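Local atomic coordinates of capsular polysaccharide export system protein KpsC (Thermosulfurimonas dismutans, PDB entry 6MGB), a protein that probably transfers beta-linked Kdo, releasing CMP, during assembly of the conserved glycolipid anchor of Gram-negative bacterial capsules. Residues 16-21 with 47-52; 27-32 with 68-73; 87-92 with 318-323; 110-115 with 293-298; 115-118 with 122-125. One frame throughout, in Å; residues are numbered along the deposited sequence.

In the fold
Interactions 1, 2 and 3 share one mixed sheet, whose strands 45-49, 69-74 and 90-94 lie side by side. Interactions 1 and 2, with centres 11 Å apart, pack the successive helices 17-21 and 25-29 on it, and their segments interleave along the chain. Interaction 3 joins the residue just before strand 90-94 to the last helix, 314-322, so the stretch it spans holds interactions 4 and 5. These two, with centres 8 Å apart, share G115: interaction 4 sets helix 107-114 against helix 289-299, and interaction 5 packs the loop after it on helix 120-135. In this GT-B fold the contacts belong largely to the mixed-sheet half, while CMP-binding residues such as S247 belong to the parallel-sheet half.

Interaction 1 (16-21 with 47-52); sequences RQILKN and AGWGYK
I18 meets the end of strand 45-49 with both branches of its side chain. Its CD1 methyl lies 4.2 Å from CA of G48 and 4.3 Å from the backbone N of W49, while CG2 stands 4.3 Å from CE3 of W49, approaching the indole obliquely. With CG1 beside the backbone N and CD1 anti to CA (chi2 -179°), the longer branch reaches the strand backbone and CG2 is left for the ring. A beta-branched aliphatic residue suits a buried site where one branch meets the strand backbone at a glycine and the other an indole. W49 brings its six-membered ring to the helix because CG is anti to its backbone N (chi1 -168°); L72 and D74 of the next strand also touch it.

Helix 17-21 thus lies against a parallel part of the sheet, in a Rossmann-like half of the GT-B fold, and strand 45-49, helix 53-65 and strand 69-74 form a beta-alpha-beta crossover. G48 is held in the sheet by backbone hydrogen bonds to L70 and L72. Glycine suits this place because the OH of Y69 comes close to its CA, on the side where a side chain would begin. After W49 the chain reverses in a type II' turn, in which G50 takes a positive phi of 66°, and K52 then occupies the N-cap position of the following helix. On the helical side I18 is backed by L25, and Q17 N is hydrogen-bonded to S15 OG. The W49 side chain lies about 10 Å from the bound magnesium ion and about 12 Å from CMP.

Interaction 2 (27-32 with 68-73); sequences VFLEDS and PYLALE
L29, in the last turn of helix 25-29, faces strand 69-74 across a CA-CA distance of 9.5 Å to L70, far enough apart for leucine side chains to span the gap from both sides. This is a helix laid on the sheet of a Rossmann-like alpha/beta half of the GT-B fold. L70 and L72, two apart on the strand, project from the same face, and L29 points between their ends.

One methyl, CD2 of L29, makes both contacts: it lies 4.2 Å from CD1 of L70, where the two chains meet at a slant, and closer to L72, whose side chain runs at about a right angle to its own. All three leucines share one first torsion, CG anti to the carbonyl carbon and beside the backbone N, and their methyl ends meet in one layer. Leucine fits here because it carries two methyls on a reach long enough to close the distance, with no polar atom to satisfy. V93 of strand 90-94 widens the layer by touching L29 and L72, and A47 of the neighbouring strand 45-49 touches L70 and L72. Y69 sends its ring instead to helix 53-65.

The helix stops right after L29. E30 turns to a positive phi of 61°, and its N makes a weak bond to V27 O. The carbonyl of F28 is hydrogen-bonded to R302 NH1, with a weaker bond from the same nitrogen to the L29 carbonyl, which ties the helix end to strand 302-305. The nearest approach of the two segments is CD2 of L29 to CD2 of L72, at 3.9 Å.

Interaction 3 (87-92 with 318-323); sequences PPLSLI and INHLIG
L89 carries this contact, placing its CD1 methyl between H320 and L321 of the C-terminal helix 314-322. That methyl is 3.6 Å from ND1 of H320 and 4.1 Å from CE1 of the same ring, which it approaches obliquely, the two side chains lying at about a right angle. Toward L321 the arrangement differs: the leucines slide past each other in opposite directions, with CD1 of L89 4.0 Å from CD2 of L321.

H320 reaches across because its CG is anti to the backbone N (chi1 -180°), swinging the imidazole toward L89. L89 itself is pinned by a backbone hydrogen bond with R78, and L321 is also touched by V80. The contact thus packs the last helix, near the modelled end of the chain, against the loop leading into strand 90-94 of the mixed sheet in this GT-B fold. The L321 side chain lies about 10 Å from those of Q248 and E252, which bind CMP.

No hydrogen bond joins the segments. ND1 of H320 is buried against a methyl and finds no partner in the model, which would probably make a proton there somewhat less favourable, although the residue as a whole is exposed.

Interaction 4 (110-115 with 293-298); sequences NLLNFG and FAAAYL
A295 presents its single methyl to both L111 and L112. L112 comes from the side: its CA-CB bond does not aim at helix 289-299, but with CG beside the backbone N (chi1 -66°) the chain turns in until CD2 rests 3.9 Å from CB of A295. L111 does point at the helix, yet meets it mainly through its base, CB lying 4.4 Å from CB of A295. The methyl of A295 is therefore received between the root of one leucine and the branch of the next.

Alanine suits this place because its short side chain lets the backbones draw close, with CA of L111 and CA of A295 6.7 Å apart. L108, one turn earlier, also touches A295 and A296. The two helices belong to the flank of the mixed-sheet half of the GT-B fold: helix 107-114 comes after strand 90-94, and helix 289-299 brings the chain back to strand 302-305 of the same sheet. Helix 289-299 carries a wider pi-type turn at 294-298. Y297, at that turn, has its ring against F76 and F251, while F293 packs on helix 120-135.

At its C-terminal end helix 107-114 gives way to G115, whose positive phi of 74° suits glycine; its N bonds to the L111 carbonyl at 3.1 Å (N to O). W271 touches L112, the L112 carbonyl accepts a hydrogen bond from R287 NE, and the N113 amide is held by K284 N at OD1 and R282 O at ND2.

Interaction 5 (115-118 with 122-125); sequences GGWE and LMDQ
OE1 of E118 is held by two backbone N-H groups beside the W117-L122 contact: W117 N, at 3.2 Å in a fairly straight bond of 158° that arrives from above the carboxylate plane, and G116 N, in a weak bond of 3.4 Å. The other oxygen, OE2, forms a salt bridge with R287, so the carboxylate that ties the loop together is itself held from outside. Glycine suits 115 and 116: both have positive phi, OE2 of E118 crowds the place where a side chain on G115 would lie, and a CB on G116 would jam against the carbonyl O of G115.

With CG between the backbone N and the carbonyl carbon (chi1 52°), the indole stays beside its own backbone, and CD2 of L122 can wedge tightly against both, 3.3 Å from CE3 and 3.2 Å from O of W117. This methyl comes in at the ring edge, close to its plane, while CG of E118 lies over one face, offset toward the rim. M123, bent at chi2 and chi3, sets SD 4.2 Å from CZ3 of W117 in an oblique Met-aromatic contact.

This is a compact helix-loop-helix link. L122 N, in the first turn of helix 120-135, is hydrogen-bonded to OG1 of T119 just before it, and W117 NE1 donates to the L111 carbonyl near the end of helix 107-114. Helix 289-299 lies alongside, with L299 against W117 and L122, and L290 and E291 against M123.

Interaction 1 (16-21 with 47-52)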
# COMPACT_ATOMS: atom_id res chain seq x y z
N ARG A 16 -19.73 1.32 -12.35
CA ARG A 16 -19.68 2.77 -12.44
C ARG A 16 -19.05 3.40 -11.20
O ARG A 16 -18.80 4.61 -11.21
CB ARG A 16 -21.08 3.34 -12.65
CG ARG A 16 -21.76 2.88 -13.92
CD ARG A 16 -23.02 3.68 -14.19
NE ARG A 16 -23.68 3.28 -15.43
CZ ARG A 16 -23.28 3.64 -16.64
NH1 ARG A 16 -22.20 4.40 -16.79
NH2 ARG A 16 -23.95 3.24 -17.71
N GLN A 17 -18.80 2.62 -10.15
CA GLN A 17 -18.24 3.20 -8.94
C GLN A 17 -16.79 3.64 -9.12
O GLN A 17 -16.34 4.54 -8.40
CB GLN A 17 -18.34 2.20 -7.79
CG GLN A 17 -19.78 1.87 -7.39
CD GLN A 17 -20.59 3.11 -7.03
OE1 GLN A 17 -21.63 3.37 -7.63
NE2 GLN A 17 -20.10 3.88 -6.06
N ILE A 18 -16.06 3.07 -10.08
CA ILE A 18 -14.68 3.48 -10.29
C ILE A 18 -14.63 4.94 -10.73
O ILE A 18 -13.94 5.77 -10.12
CB ILE A 18 -13.98 2.56 -11.32
CG1 ILE A 18 -14.09 1.10 -10.88
CG2 ILE A 18 -12.52 2.98 -11.48
CD1 ILE A 18 -13.41 0.11 -11.83
N LEU A 19 -15.36 5.28 -11.79
CA LEU A 19 -15.34 6.65 -12.29
C LEU A 19 -15.97 7.61 -11.28
O LEU A 19 -15.61 8.79 -11.25
CB LEU A 19 -16.08 6.73 -13.63
CG LEU A 19 -16.03 8.07 -14.37
CD1 LEU A 19 -14.59 8.55 -14.57
CD2 LEU A 19 -16.74 7.95 -15.71
N LYS A 20 -16.89 7.12 -10.45
CA LYS A 20 -17.47 7.96 -9.40
C LYS A 20 -16.41 8.36 -8.38
O LYS A 20 -16.26 9.54 -8.06
CB LYS A 20 -18.62 7.22 -8.72
CG LYS A 20 -19.98 7.45 -9.34
CD LYS A 20 -21.12 7.11 -8.38
CE LYS A 20 -21.14 8.03 -7.16
NZ LYS A 20 -22.25 7.72 -6.22
N ASN A 21 -15.67 7.38 -7.86
CA ASN A 21 -14.66 7.65 -6.85
C ASN A 21 -13.39 8.27 -7.43
O ASN A 21 -12.61 8.86 -6.67
CB ASN A 21 -14.30 6.36 -6.11
CG ASN A 21 -15.50 5.71 -5.45
OD1 ASN A 21 -16.43 6.40 -5.02
ND2 ASN A 21 -15.48 4.39 -5.35
N ALA A 47 -10.72 -3.56 -16.75
CA ALA A 47 -10.18 -3.16 -15.46
C ALA A 47 -11.20 -3.37 -14.36
O ALA A 47 -12.41 -3.36 -14.60
CB ALA A 47 -9.73 -1.69 -15.47
N GLY A 48 -10.70 -3.56 -13.14
CA GLY A 48 -11.55 -3.70 -11.97
C GLY A 48 -10.82 -3.23 -10.73
O GLY A 48 -9.61 -3.01 -10.74
N TRP A 49 -11.58 -3.09 -9.65
CA TRP A 49 -11.09 -2.52 -8.40
C TRP A 49 -11.15 -3.57 -7.30
O TRP A 49 -12.24 -3.95 -6.86
CB TRP A 49 -11.92 -1.29 -8.01
CG TRP A 49 -11.30 -0.49 -6.91
CD1 TRP A 49 -11.32 -0.78 -5.57
CD2 TRP A 49 -10.58 0.74 -7.04
NE1 TRP A 49 -10.65 0.19 -4.87
CE2 TRP A 49 -10.18 1.14 -5.75
CE3 TRP A 49 -10.23 1.54 -8.13
CZ2 TRP A 49 -9.46 2.30 -5.52
CZ3 TRP A 49 -9.51 2.70 -7.90
CH2 TRP A 49 -9.13 3.07 -6.60
N GLY A 50 -9.98 -4.04 -6.87
CA GLY A 50 -9.94 -5.01 -5.79
C GLY A 50 -10.55 -6.33 -6.21
O GLY A 50 -10.45 -6.77 -7.36
N TYR A 51 -11.19 -6.99 -5.24
CA TYR A 51 -11.78 -8.31 -5.44
C TYR A 51 -13.27 -8.33 -5.11
O TYR A 51 -13.81 -9.39 -4.78
CB TYR A 51 -11.01 -9.34 -4.62
CG TYR A 51 -9.66 -9.64 -5.22
CD1 TYR A 51 -8.61 -8.73 -5.09
CD2 TYR A 51 -9.44 -10.80 -5.95
CE1 TYR A 51 -7.38 -8.99 -5.65
CE2 TYR A 51 -8.21 -11.06 -6.51
CZ TYR A 51 -7.18 -10.15 -6.36
OH TYR A 51 -5.95 -10.41 -6.92
N LYS A 52 -13.93 -7.18 -5.20
CA LYS A 52 -15.38 -7.14 -5.08
C LYS A 52 -16.03 -7.91 -6.23
O LYS A 52 -15.37 -8.34 -7.18
CB LYS A 52 -15.86 -5.69 -5.07
CG LYS A 52 -15.49 -4.91 -6.33
CD LYS A 52 -16.10 -3.51 -6.33
CE LYS A 52 -15.56 -2.65 -5.20
NZ LYS A 52 -16.06 -1.25 -5.28

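Interaction 2 (27-32 with 68-73)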
# COMPACT_ATOMS: atom_id res chain seq x y z
N VAL A 27 -7.51 10.09 -17.03
CA VAL A 27 -6.19 10.71 -17.01
C VAL A 27 -5.16 9.74 -16.45
O VAL A 27 -4.06 9.60 -17.00
CB VAL A 27 -6.23 12.02 -16.20
CG1 VAL A 27 -4.84 12.64 -16.09
CG2 VAL A 27 -7.20 13.01 -16.83
N PHE A 28 -5.50 9.04 -15.37
CA PHE A 28 -4.61 8.02 -14.82
C PHE A 28 -4.34 6.93 -15.85
O PHE A 28 -3.19 6.53 -16.06
CB PHE A 28 -5.21 7.42 -13.55
CG PHE A 28 -5.19 8.34 -12.36
CD1 PHE A 28 -4.00 8.77 -11.80
CD2 PHE A 28 -6.38 8.75 -11.77
CE1 PHE A 28 -3.99 9.60 -10.70
CE2 PHE A 28 -6.38 9.59 -10.67
CZ PHE A 28 -5.18 10.01 -10.13
N LEU A 29 -5.40 6.44 -16.49
CA LEU A 29 -5.28 5.29 -17.39
C LEU A 29 -4.66 5.65 -18.73
O LEU A 29 -4.15 4.76 -19.42
CB LEU A 29 -6.65 4.66 -17.63
CG LEU A 29 -7.26 3.86 -16.48
CD1 LEU A 29 -8.65 3.39 -16.84
CD2 LEU A 29 -6.38 2.68 -16.11
N GLU A 30 -4.69 6.92 -19.13
CA GLU A 30 -4.22 7.35 -20.45
C GLU A 30 -5.03 6.69 -21.56
O GLU A 30 -4.56 6.61 -22.71
CB GLU A 30 -2.72 7.06 -20.61
CG GLU A 30 -1.86 7.73 -19.55
CD GLU A 30 -0.44 7.20 -19.52
OE1 GLU A 30 -0.07 6.43 -20.43
OE2 GLU A 30 0.31 7.56 -18.58
N ASP A 31 -6.23 6.23 -21.24
CA ASP A 31 -7.17 5.66 -22.19
C ASP A 31 -8.57 6.08 -21.81
O ASP A 31 -8.81 6.60 -20.71
CB ASP A 31 -7.07 4.12 -22.23
CG ASP A 31 -5.77 3.63 -22.82
OD1 ASP A 31 -5.46 3.99 -23.98
OD2 ASP A 31 -5.05 2.88 -22.13
N SER A 32 -9.51 5.86 -22.71
CA SER A 32 -10.92 6.06 -22.41
C SER A 32 -11.50 4.80 -21.78
O SER A 32 -10.98 3.69 -21.96
CB SER A 32 -11.71 6.43 -23.67
OG SER A 32 -11.29 7.68 -24.19
N PRO A 68 -5.97 -8.03 -21.60
CA PRO A 68 -5.28 -7.74 -20.34
C PRO A 68 -6.27 -7.27 -19.28
O PRO A 68 -7.24 -6.56 -19.58
CB PRO A 68 -4.29 -6.63 -20.72
CG PRO A 68 -4.15 -6.73 -22.20
CD PRO A 68 -5.48 -7.20 -22.70
N TYR A 69 -6.03 -7.67 -18.04
CA TYR A 69 -6.80 -7.19 -16.90
C TYR A 69 -5.96 -6.19 -16.12
O TYR A 69 -4.87 -6.52 -15.65
CB TYR A 69 -7.24 -8.33 -15.98
CG TYR A 69 -7.92 -7.82 -14.73
CD1 TYR A 69 -9.24 -7.40 -14.76
CD2 TYR A 69 -7.23 -7.73 -13.52
CE1 TYR A 69 -9.86 -6.91 -13.63
CE2 TYR A 69 -7.85 -7.25 -12.38
CZ TYR A 69 -9.16 -6.84 -12.44
OH TYR A 69 -9.78 -6.36 -11.31
N LEU A 70 -6.47 -4.97 -15.98
CA LEU A 70 -5.80 -3.91 -15.24
C LEU A 70 -6.36 -3.88 -13.82
O LEU A 70 -7.52 -3.52 -13.61
CB LEU A 70 -5.99 -2.56 -15.93
CG LEU A 70 -5.68 -2.49 -17.42
CD1 LEU A 70 -5.78 -1.06 -17.92
CD2 LEU A 70 -4.31 -3.06 -17.72
N ALA A 71 -5.53 -4.26 -12.85
CA ALA A 71 -5.89 -4.15 -11.44
C ALA A 71 -5.66 -2.72 -10.97
O ALA A 71 -4.54 -2.22 -11.03
CB ALA A 71 -5.07 -5.13 -10.61
N LEU A 72 -6.73 -2.06 -10.51
CA LEU A 72 -6.67 -0.68 -10.07
C LEU A 72 -6.76 -0.60 -8.55
O LEU A 72 -7.56 -1.31 -7.93
CB LEU A 72 -7.80 0.15 -10.69
CG LEU A 72 -8.00 -0.01 -12.20
CD1 LEU A 72 -9.20 0.81 -12.66
CD2 LEU A 72 -6.75 0.40 -12.97
N GLU A 73 -5.92 0.25 -7.96
CA GLU A 73 -5.94 0.49 -6.52
C GLU A 73 -5.53 1.93 -6.26
O GLU A 73 -4.95 2.59 -7.13
CB GLU A 73 -5.01 -0.47 -5.75
CG GLU A 73 -5.25 -1.96 -5.97
CD GLU A 73 -6.44 -2.50 -5.19
OE1 GLU A 73 -6.84 -3.66 -5.44
OE2 GLU A 73 -6.96 -1.77 -4.32

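Interaction 3 (87-92 with 318-323)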
# COMPACT_ATOMS: atom_id res chain seq x y z
N PRO A 87 -10.75 12.29 -3.63
CA PRO A 87 -10.29 11.37 -4.67
C PRO A 87 -8.81 11.07 -4.50
O PRO A 87 -8.08 11.85 -3.86
CB PRO A 87 -10.56 12.13 -5.97
CG PRO A 87 -10.48 13.56 -5.58
CD PRO A 87 -11.02 13.64 -4.18
N PRO A 88 -8.33 9.96 -5.05
CA PRO A 88 -6.90 9.63 -4.90
C PRO A 88 -6.03 10.55 -5.75
O PRO A 88 -6.41 10.94 -6.86
CB PRO A 88 -6.82 8.18 -5.38
CG PRO A 88 -7.95 8.04 -6.34
CD PRO A 88 -9.05 8.94 -5.83
N LEU A 89 -4.86 10.89 -5.21
CA LEU A 89 -3.90 11.71 -5.93
C LEU A 89 -2.96 10.89 -6.80
O LEU A 89 -2.33 11.44 -7.70
CB LEU A 89 -3.09 12.55 -4.94
CG LEU A 89 -3.91 13.51 -4.08
CD1 LEU A 89 -3.01 14.22 -3.07
CD2 LEU A 89 -4.64 14.53 -4.95
N SER A 90 -2.85 9.59 -6.53
CA SER A 90 -2.13 8.68 -7.41
C SER A 90 -2.92 7.38 -7.48
O SER A 90 -3.71 7.05 -6.58
CB SER A 90 -0.70 8.42 -6.92
OG SER A 90 -0.68 7.79 -5.66
N LEU A 91 -2.69 6.64 -8.55
CA LEU A 91 -3.44 5.42 -8.83
C LEU A 91 -2.48 4.34 -9.28
O LEU A 91 -1.58 4.59 -10.09
CB LEU A 91 -4.50 5.67 -9.92
CG LEU A 91 -5.59 4.62 -10.09
CD1 LEU A 91 -6.61 4.72 -8.97
CD2 LEU A 91 -6.25 4.77 -11.45
N ILE A 92 -2.65 3.14 -8.73
CA ILE A 92 -1.89 1.98 -9.16
C ILE A 92 -2.67 1.27 -10.26
O ILE A 92 -3.86 0.97 -10.09
CB ILE A 92 -1.59 1.04 -7.98
CG1 ILE A 92 -0.47 1.64 -7.13
CG2 ILE A 92 -1.20 -0.35 -8.47
CD1 ILE A 92 -0.30 0.98 -5.78
N ILE A 318 3.83 15.37 -3.59
CA ILE A 318 4.52 15.77 -2.37
C ILE A 318 4.31 17.26 -2.12
O ILE A 318 3.87 17.67 -1.04
CB ILE A 318 6.01 15.41 -2.44
CG1 ILE A 318 6.19 13.89 -2.41
CG2 ILE A 318 6.78 16.05 -1.29
CD1 ILE A 318 7.62 13.41 -2.59
N ASN A 319 4.63 18.09 -3.12
CA ASN A 319 4.44 19.53 -2.96
C ASN A 319 3.00 19.87 -2.60
O ASN A 319 2.76 20.83 -1.85
CB ASN A 319 4.86 20.26 -4.24
CG ASN A 319 6.36 20.42 -4.35
OD1 ASN A 319 7.08 20.38 -3.35
ND2 ASN A 319 6.84 20.62 -5.57
N HIS A 320 2.04 19.11 -3.12
CA HIS A 320 0.64 19.35 -2.76
C HIS A 320 0.36 18.94 -1.32
O HIS A 320 -0.37 19.64 -0.61
CB HIS A 320 -0.27 18.58 -3.72
CG HIS A 320 -1.73 18.77 -3.44
ND1 HIS A 320 -2.50 17.81 -2.82
CD2 HIS A 320 -2.56 19.81 -3.70
CE1 HIS A 320 -3.74 18.25 -2.71
NE2 HIS A 320 -3.81 19.46 -3.24
N LEU A 321 0.94 17.82 -0.88
CA LEU A 321 0.70 17.37 0.49
C LEU A 321 1.35 18.30 1.51
O LEU A 321 0.83 18.44 2.63
CB LEU A 321 1.23 15.94 0.67
CG LEU A 321 0.50 14.83 -0.09
CD1 LEU A 321 1.20 13.50 0.13
CD2 LEU A 321 -0.96 14.74 0.32
N ILE A 322 2.46 18.94 1.16
CA ILE A 322 3.10 19.87 2.08
C ILE A 322 2.20 21.06 2.34
O ILE A 322 2.04 21.51 3.48
CB ILE A 322 4.48 20.30 1.54
CG1 ILE A 322 5.42 19.10 1.48
CG2 ILE A 322 5.08 21.41 2.41
CD1 ILE A 322 6.80 19.40 0.90
N GLY A 323 1.58 21.60 1.29
CA GLY A 323 0.71 22.75 1.41
C GLY A 323 -0.71 22.37 1.76
O GLY A 323 -1.15 22.53 2.90

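Interaction 4 (110-115 with 293-298)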
# COMPACT_ATOMS: atom_id res chain seq x y z
N ASN A 110 7.93 -7.69 -10.74
CA ASN A 110 8.78 -7.84 -11.92
C ASN A 110 9.84 -6.75 -11.96
O ASN A 110 11.01 -7.02 -12.28
CB ASN A 110 7.92 -7.80 -13.19
CG ASN A 110 7.14 -9.09 -13.40
OD1 ASN A 110 7.41 -10.11 -12.78
ND2 ASN A 110 6.16 -9.04 -14.31
N LEU A 111 9.47 -5.50 -11.65
CA LEU A 111 10.45 -4.43 -11.59
C LEU A 111 11.56 -4.75 -10.60
O LEU A 111 12.74 -4.54 -10.88
CB LEU A 111 9.78 -3.11 -11.22
CG LEU A 111 8.92 -2.44 -12.30
CD1 LEU A 111 8.14 -1.28 -11.71
CD2 LEU A 111 9.79 -1.96 -13.45
N LEU A 112 11.19 -5.28 -9.43
CA LEU A 112 12.18 -5.57 -8.40
C LEU A 112 13.03 -6.77 -8.76
O LEU A 112 14.22 -6.81 -8.43
CB LEU A 112 11.48 -5.79 -7.06
CG LEU A 112 10.77 -4.55 -6.49
CD1 LEU A 112 9.81 -4.92 -5.36
CD2 LEU A 112 11.79 -3.53 -6.00
N ASN A 113 12.45 -7.77 -9.44
CA ASN A 113 13.19 -8.99 -9.74
C ASN A 113 14.22 -8.77 -10.84
O ASN A 113 15.36 -9.22 -10.73
CB ASN A 113 12.23 -10.11 -10.13
CG ASN A 113 12.04 -11.14 -9.02
OD1 ASN A 113 12.93 -11.37 -8.21
ND2 ASN A 113 10.87 -11.77 -8.99
N PHE A 114 13.83 -8.08 -11.92
CA PHE A 114 14.61 -8.08 -13.15
C PHE A 114 15.14 -6.72 -13.57
O PHE A 114 15.87 -6.64 -14.56
CB PHE A 114 13.77 -8.66 -14.29
CG PHE A 114 13.03 -9.92 -13.92
CD1 PHE A 114 13.72 -11.10 -13.70
CD2 PHE A 114 11.65 -9.93 -13.81
CE1 PHE A 114 13.05 -12.26 -13.37
CE2 PHE A 114 10.97 -11.09 -13.48
CZ PHE A 114 11.67 -12.25 -13.26
N GLY A 115 14.78 -5.64 -12.88
CA GLY A 115 15.38 -4.35 -13.18
C GLY A 115 14.86 -3.74 -14.47
O GLY A 115 13.69 -3.88 -14.84
N PHE A 293 12.09 1.48 -2.62
CA PHE A 293 11.29 2.70 -2.61
C PHE A 293 11.18 3.30 -4.01
O PHE A 293 10.10 3.75 -4.41
CB PHE A 293 11.92 3.71 -1.65
CG PHE A 293 11.31 5.08 -1.72
CD1 PHE A 293 10.15 5.38 -1.04
CD2 PHE A 293 11.92 6.08 -2.47
CE1 PHE A 293 9.60 6.64 -1.10
CE2 PHE A 293 11.37 7.34 -2.54
CZ PHE A 293 10.21 7.62 -1.86
N ALA A 294 12.27 3.31 -4.77
CA ALA A 294 12.25 3.90 -6.11
C ALA A 294 11.22 3.20 -6.99
O ALA A 294 10.41 3.85 -7.65
CB ALA A 294 13.64 3.82 -6.74
N ALA A 295 11.25 1.87 -7.02
CA ALA A 295 10.29 1.13 -7.84
C ALA A 295 8.87 1.28 -7.31
O ALA A 295 7.93 1.54 -8.08
CB ALA A 295 10.68 -0.35 -7.90
N ALA A 296 8.70 1.14 -6.00
CA ALA A 296 7.35 1.06 -5.44
C ALA A 296 6.65 2.42 -5.44
O ALA A 296 5.45 2.50 -5.71
CB ALA A 296 7.41 0.50 -4.02
N TYR A 297 7.38 3.49 -5.14
CA TYR A 297 6.75 4.81 -4.98
C TYR A 297 6.96 5.73 -6.17
O TYR A 297 6.09 6.57 -6.44
CB TYR A 297 7.28 5.49 -3.70
CG TYR A 297 6.49 5.15 -2.44
CD1 TYR A 297 6.22 3.83 -2.10
CD2 TYR A 297 6.04 6.15 -1.59
CE1 TYR A 297 5.52 3.52 -0.95
CE2 TYR A 297 5.33 5.85 -0.43
CZ TYR A 297 5.07 4.53 -0.12
OH TYR A 297 4.37 4.21 1.02
N LEU A 298 8.07 5.63 -6.89
CA LEU A 298 8.30 6.51 -8.03
C LEU A 298 7.80 5.92 -9.35
O LEU A 298 7.09 6.59 -10.10
CB LEU A 298 9.79 6.86 -8.14
CG LEU A 298 10.23 8.12 -7.39
CD1 LEU A 298 10.22 7.90 -5.89
CD2 LEU A 298 11.60 8.57 -7.87

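Interaction 5 (115-118 with 122-125)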
# COMPACT_ATOMS: atom_id res chain seq x y z
N GLY A 115 14.78 -5.64 -12.88
CA GLY A 115 15.38 -4.35 -13.18
C GLY A 115 14.86 -3.74 -14.47
O GLY A 115 13.69 -3.88 -14.84
N GLY A 116 15.76 -3.04 -15.16
CA GLY A 116 15.40 -2.27 -16.33
C GLY A 116 15.19 -0.80 -16.08
O GLY A 116 14.75 -0.09 -17.00
N TRP A 117 15.50 -0.31 -14.88
CA TRP A 117 15.13 1.05 -14.48
C TRP A 117 16.15 1.74 -13.59
O TRP A 117 15.98 2.94 -13.33
CB TRP A 117 13.78 1.02 -13.75
CG TRP A 117 13.75 0.02 -12.64
CD1 TRP A 117 13.33 -1.28 -12.71
CD2 TRP A 117 14.16 0.23 -11.28
NE1 TRP A 117 13.45 -1.89 -11.48
CE2 TRP A 117 13.96 -0.98 -10.59
CE3 TRP A 117 14.67 1.33 -10.58
CZ2 TRP A 117 14.25 -1.12 -9.23
CZ3 TRP A 117 14.96 1.18 -9.24
CH2 TRP A 117 14.75 -0.03 -8.58
N GLU A 118 17.18 1.06 -13.09
CA GLU A 118 18.10 1.64 -12.12
C GLU A 118 19.10 2.52 -12.85
O GLU A 118 20.03 2.03 -13.50
CB GLU A 118 18.81 0.55 -11.32
CG GLU A 118 17.89 -0.49 -10.71
CD GLU A 118 17.69 -1.70 -11.60
OE1 GLU A 118 17.64 -1.52 -12.84
OE2 GLU A 118 17.61 -2.82 -11.07
N LEU A 122 17.48 8.35 -11.78
CA LEU A 122 16.31 7.92 -11.02
C LEU A 122 16.64 7.80 -9.54
O LEU A 122 15.88 8.25 -8.67
CB LEU A 122 15.78 6.59 -11.55
CG LEU A 122 14.58 6.05 -10.76
CD1 LEU A 122 13.33 6.88 -11.03
CD2 LEU A 122 14.33 4.59 -11.07
N MET A 123 17.77 7.16 -9.22
CA MET A 123 18.13 6.96 -7.82
C MET A 123 18.34 8.29 -7.11
O MET A 123 18.08 8.39 -5.90
CB MET A 123 19.38 6.09 -7.72
CG MET A 123 19.23 4.71 -8.37
SD MET A 123 17.84 3.76 -7.71
CE MET A 123 18.37 3.52 -6.02
N ASP A 124 18.80 9.32 -7.83
CA ASP A 124 18.88 10.65 -7.23
C ASP A 124 17.48 11.18 -6.92
O ASP A 124 17.25 11.72 -5.83
CB ASP A 124 19.62 11.61 -8.16
CG ASP A 124 21.11 11.33 -8.22
OD1 ASP A 124 21.71 11.51 -9.30
OD2 ASP A 124 21.68 10.91 -7.19
N GLN A 125 16.55 11.04 -7.86
CA GLN A 125 15.16 11.41 -7.58
C GLN A 125 14.63 10.66 -6.37
O GLN A 125 13.97 11.26 -5.50
CB GLN A 125 14.28 11.14 -8.80
CG GLN A 125 14.58 12.03 -10.00
CD GLN A 125 13.60 11.81 -11.14
OE1 GLN A 125 12.71 10.96 -11.05
NE2 GLN A 125 13.75 12.58 -12.21